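Local coordinates for K5 lyase (Enterobacteria phage k1-5, PDB 2X3H), which probably cleaves the K5 capsular polysaccharide (heparosan) by an eliminative lyase mechanism, as a trimeric tail spike of the phage, at residues Ser382-Val387 against Gly430-Arg435; Pro44-Ile49 against Ser55-Leu60. One frame throughout, in Å; residues are numbered along the deposited sequence.

Contact 1 of 2, residues Ser382-Val387 against Gly430-Arg435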
# COMPACT_ATOMS: atom_id res chain seq x y z
N SER A 382 -0.75 -11.95 24.34
CA SER A 382 -1.08 -11.00 23.26
C SER A 382 -2.58 -10.70 23.24
O SER A 382 -3.38 -11.59 23.49
CB SER A 382 -0.61 -11.54 21.88
OG SER A 382 -1.34 -12.71 21.49
N THR A 383 -2.93 -9.45 22.94
CA THR A 383 -4.35 -9.02 22.98
C THR A 383 -4.69 -8.02 21.87
O THR A 383 -3.84 -7.26 21.43
CB THR A 383 -4.68 -8.34 24.33
OG1 THR A 383 -3.90 -7.15 24.51
CG2 THR A 383 -4.41 -9.29 25.50
N ARG A 384 -5.96 -8.02 21.46
CA ARG A 384 -6.51 -7.00 20.55
C ARG A 384 -5.76 -6.91 19.22
O ARG A 384 -5.72 -5.85 18.60
CB ARG A 384 -6.59 -5.63 21.25
CG ARG A 384 -7.58 -5.59 22.42
CD ARG A 384 -7.83 -4.14 22.84
NE ARG A 384 -8.81 -3.59 21.92
CZ ARG A 384 -9.15 -2.33 21.77
NH1 ARG A 384 -8.52 -1.36 22.44
NH2 ARG A 384 -10.12 -2.03 20.91
N ASN A 385 -5.16 -8.02 18.78
CA ASN A 385 -4.55 -8.06 17.44
C ASN A 385 -5.54 -8.58 16.40
O ASN A 385 -6.19 -9.60 16.63
CB ASN A 385 -3.29 -8.94 17.46
CG ASN A 385 -2.32 -8.52 18.54
OD1 ASN A 385 -2.14 -9.22 19.55
ND2 ASN A 385 -1.69 -7.36 18.34
N PHE A 386 -5.67 -7.87 15.27
CA PHE A 386 -6.62 -8.21 14.22
C PHE A 386 -5.86 -8.60 12.97
O PHE A 386 -5.04 -7.82 12.47
CB PHE A 386 -7.53 -7.00 13.94
CG PHE A 386 -8.47 -7.18 12.78
CD1 PHE A 386 -9.13 -8.39 12.56
CD2 PHE A 386 -8.73 -6.11 11.93
CE1 PHE A 386 -10.01 -8.52 11.48
CE2 PHE A 386 -9.61 -6.24 10.87
CZ PHE A 386 -10.24 -7.46 10.65
N VAL A 387 -6.09 -9.83 12.51
CA VAL A 387 -5.41 -10.34 11.31
C VAL A 387 -6.46 -10.56 10.23
O VAL A 387 -7.44 -11.27 10.45
CB VAL A 387 -4.66 -11.67 11.57
CG1 VAL A 387 -4.15 -12.27 10.26
CG2 VAL A 387 -3.49 -11.45 12.53
N GLY A 430 -13.96 -14.37 15.86
CA GLY A 430 -13.74 -13.44 16.98
C GLY A 430 -14.26 -12.04 16.73
O GLY A 430 -14.31 -11.56 15.59
N SER A 431 -14.68 -11.38 17.81
CA SER A 431 -15.00 -9.95 17.74
C SER A 431 -14.63 -9.28 19.06
O SER A 431 -14.99 -9.80 20.12
CB SER A 431 -16.50 -9.73 17.50
OG SER A 431 -16.80 -8.35 17.73
N MET A 432 -13.95 -8.15 18.99
CA MET A 432 -13.52 -7.44 20.19
C MET A 432 -14.67 -6.71 20.90
O MET A 432 -14.48 -6.19 22.00
CB MET A 432 -12.39 -6.46 19.89
CG MET A 432 -11.14 -7.12 19.35
SD MET A 432 -9.87 -5.90 18.91
CE MET A 432 -8.90 -6.91 17.77
N SER A 433 -15.83 -6.65 20.26
CA SER A 433 -17.03 -6.08 20.88
C SER A 433 -17.91 -7.14 21.52
O SER A 433 -18.91 -6.81 22.17
CB SER A 433 -17.88 -5.32 19.85
OG SER A 433 -18.48 -6.24 18.95
N GLY A 434 -17.58 -8.40 21.28
CA GLY A 434 -18.37 -9.53 21.74
C GLY A 434 -19.61 -9.79 20.89
O GLY A 434 -20.47 -10.59 21.27
N ARG A 435 -19.71 -9.12 19.74
CA ARG A 435 -20.87 -9.30 18.86
C ARG A 435 -20.54 -8.94 17.41
O ARG A 435 -19.48 -8.36 17.12
CB ARG A 435 -22.08 -8.47 19.33
CG ARG A 435 -21.86 -6.96 19.31
CD ARG A 435 -23.11 -6.30 19.87
NE ARG A 435 -23.03 -4.84 19.82
CZ ARG A 435 -22.69 -4.08 20.86
NH1 ARG A 435 -22.39 -4.64 22.02
NH2 ARG A 435 -22.65 -2.76 20.73

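Contact 2 of 2, residues Pro44-Ile49 against Ser55-Leu60. Unlike the reference sequence in segment 44-49: Lys45 (reference Asn).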
# COMPACT_ATOMS: atom_id res chain seq x y z
N PRO A 44 61.39 24.70 -17.94
CA PRO A 44 60.36 25.67 -17.53
C PRO A 44 59.46 25.06 -16.48
O PRO A 44 59.15 23.87 -16.55
CB PRO A 44 59.56 25.93 -18.81
CG PRO A 44 60.33 25.29 -19.92
CD PRO A 44 61.21 24.24 -19.33
N LYS A 45 59.05 25.89 -15.51
CA LYS A 45 58.15 25.45 -14.45
C LYS A 45 56.89 26.31 -14.44
O LYS A 45 56.90 27.45 -14.90
CB LYS A 45 58.86 25.52 -13.09
CG LYS A 45 60.02 24.51 -12.98
CD LYS A 45 60.52 24.35 -11.55
CE LYS A 45 61.60 23.25 -11.47
NZ LYS A 45 62.01 23.02 -10.05
N THR A 46 55.81 25.75 -13.91
CA THR A 46 54.52 26.42 -13.97
C THR A 46 54.48 27.73 -13.17
O THR A 46 53.63 28.58 -13.45
CB THR A 46 53.35 25.50 -13.57
OG1 THR A 46 53.60 24.94 -12.27
CG2 THR A 46 53.19 24.39 -14.59
N GLU A 47 55.37 27.90 -12.20
CA GLU A 47 55.44 29.20 -11.50
C GLU A 47 55.87 30.31 -12.45
O GLU A 47 55.59 31.49 -12.19
CB GLU A 47 56.43 29.16 -10.33
CG GLU A 47 55.94 28.44 -9.09
CD GLU A 47 56.30 26.96 -9.09
OE1 GLU A 47 56.74 26.44 -10.14
OE2 GLU A 47 56.16 26.31 -8.02
N GLY A 48 56.55 29.93 -13.53
CA GLY A 48 57.13 30.88 -14.47
C GLY A 48 56.34 31.02 -15.76
O GLY A 48 56.86 31.50 -16.77
N ILE A 49 55.08 30.60 -15.73
CA ILE A 49 54.20 30.69 -16.90
C ILE A 49 52.90 31.36 -16.49
O ILE A 49 52.45 31.17 -15.36
CB ILE A 49 53.88 29.27 -17.43
CG1 ILE A 49 55.17 28.57 -17.91
CG2 ILE A 49 52.81 29.30 -18.52
CD1 ILE A 49 55.00 27.04 -18.06
N SER A 55 49.80 33.16 -12.31
CA SER A 55 50.73 32.10 -12.71
C SER A 55 49.94 30.83 -12.98
O SER A 55 48.91 30.57 -12.34
CB SER A 55 51.79 31.84 -11.63
OG SER A 55 51.24 31.12 -10.56
N LEU A 56 50.43 30.04 -13.92
CA LEU A 56 49.81 28.77 -14.22
C LEU A 56 49.84 27.88 -12.98
O LEU A 56 48.91 27.11 -12.74
CB LEU A 56 50.55 28.10 -15.37
CG LEU A 56 50.09 26.70 -15.74
CD1 LEU A 56 48.58 26.64 -16.04
CD2 LEU A 56 50.91 26.23 -16.95
N TYR A 57 50.91 27.98 -12.19
CA TYR A 57 51.01 27.17 -10.98
C TYR A 57 49.80 27.41 -10.09
O TYR A 57 49.17 26.47 -9.62
CB TYR A 57 52.29 27.47 -10.19
CG TYR A 57 52.33 26.77 -8.87
CD1 TYR A 57 52.93 25.52 -8.75
CD2 TYR A 57 51.75 27.33 -7.74
CE1 TYR A 57 52.96 24.86 -7.54
CE2 TYR A 57 51.77 26.68 -6.53
CZ TYR A 57 52.37 25.44 -6.44
OH TYR A 57 52.39 24.81 -5.21
N GLU A 58 49.49 28.69 -9.85
CA GLU A 58 48.41 29.04 -8.94
C GLU A 58 47.05 28.69 -9.55
O GLU A 58 46.17 28.19 -8.85
CB GLU A 58 48.48 30.51 -8.53
CG GLU A 58 49.60 30.82 -7.51
CD GLU A 58 49.53 29.96 -6.24
OE1 GLU A 58 48.43 29.49 -5.86
OE2 GLU A 58 50.59 29.77 -5.60
N TYR A 59 46.90 28.92 -10.85
CA TYR A 59 45.67 28.50 -11.52
C TYR A 59 45.41 27.02 -11.28
O TYR A 59 44.33 26.63 -10.82
CB TYR A 59 45.74 28.79 -13.02
CG TYR A 59 44.46 28.45 -13.74
CD1 TYR A 59 44.23 27.17 -14.21
CD2 TYR A 59 43.47 29.41 -13.93
CE1 TYR A 59 43.05 26.83 -14.86
CE2 TYR A 59 42.28 29.09 -14.58
CZ TYR A 59 42.08 27.79 -15.03
OH TYR A 59 40.91 27.47 -15.68
N LEU A 60 46.41 26.19 -11.57
CA LEU A 60 46.25 24.75 -11.44
C LEU A 60 46.01 24.38 -9.98
O LEU A 60 45.05 23.67 -9.66
CB LEU A 60 47.49 24.02 -11.97
CG LEU A 60 47.70 24.11 -13.49
CD1 LEU A 60 49.01 23.41 -13.86
CD2 LEU A 60 46.50 23.51 -14.24

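Contact 1 of 2, residues Ser382-Val387 against Gly430-Arg435
Arg384 meets Met432, and this pair carries most of the contact. The arginine side chain crosses the thioether at a slant. Met432 SD lies 3.9 Å from Arg384 NE, at the edge of the guanidinium and near its plane. Met432 SD also sits 4.0 Å from Arg384 CB, so it touches both the root of the side chain and its NE. The arginine chain bends at its third torsion, about the CG-CD bond (81°), which brings NE round beside the sulfur. Beyond the sulfur, the methyl group reaches the backbone: Met432 CE is 3.5 Å from Arg384 O. The methionine can reach this far because its chain is extended beyond CG, with the second torsion at 176°.

Asn385 adds its carbonyl, with Asn385 O 4.0 Å from Met432 CE. Its backbone N is hydrogen-bonded to Asn418 OD1. Phe386 is the first residue of strand 386-389. Its CB lies 4.1 Å from Met432 CE, an apolar contact, while its ring meets His421 edge-to-face. Val419 touches the side chains of both Phe386 and Met432.

The residues around Met432 form a type I turn from Ser431 to Gly434. Ser431 OG accepts from Ser433 N, which makes an ST turn, and donates to Arg435 O at 2.7 Å. Ser433 OG accepts from Arg435 N in a second ST turn, and it is also hydrogen-bonded to Leu425 O of the second subunit. Met432 thus reaches in from the loop between strands 427-429 and 436-439 and packs against the start of strand 386-389. That strand pairs in parallel with strands 363-369 and 419-422, the stacked-strand pattern of a parallel beta-helix, here near the last coils of a trimeric viral tail spike.

Contact 2 of 2, residues Pro44-Ile49 against Ser55-Leu60
Two backbone bonds join the short 3-10 turn at Thr46 and Glu47, and Ile49 just after it, to the start of helix 56-63: Leu56 N to Ile49 O is 2.7 Å and nearly straight (167°), and Tyr57 N to Thr46 O is 3.1 Å, more bent, with the donor well above the carbonyl plane. The carbonyls of Ile49 and Thr46 thus take up two N-H groups of the first helical turn. Ser55 is the N-cap, its OG accepting from Glu58 N.

Thr46 faces the helix. Its CG2 packs on Leu56 CD2 at 3.8 Å. Its OG1 sits at the edge of the Tyr57 ring and is hydrogen-bonded to His51 ND1 of the third subunit. Ile49 runs beside Leu56, with Ile49 CG2 3.9 Å from Leu56 CD2. Ile49 also packs on Ile49 of both other subunits, so the contact is itself part of the trimer interface.

Glu47 starts away from the helix but bends back at its second torsion (91°). Its carboxylate then stacks on the Tyr57 ring, the two planes only 13° apart. The closest approach is Glu47 OE2 over one ring face, 3.4 Å from Tyr57 CD1.

In the fold
Contact 2 comes first along the chain and lies near its modelled N-terminal end, its centre about 62 Å from the centre of the chain. Contact 1 comes later, its centre about 20 Å from the chain centre and on the opposite side of it. The two contact centres are about 80 Å apart and their nearest atoms about 63 Å. Between them run the stacked parallel strands of the beta-helix. Contact 1 meets the second subunit through both its segments, and the third through the backbone of Gly430. Contact 2 meets both through side chains, and the third also through backbone bonds from Pro44 and Thr46. Neither can be tied to a catalytic or sugar-binding site.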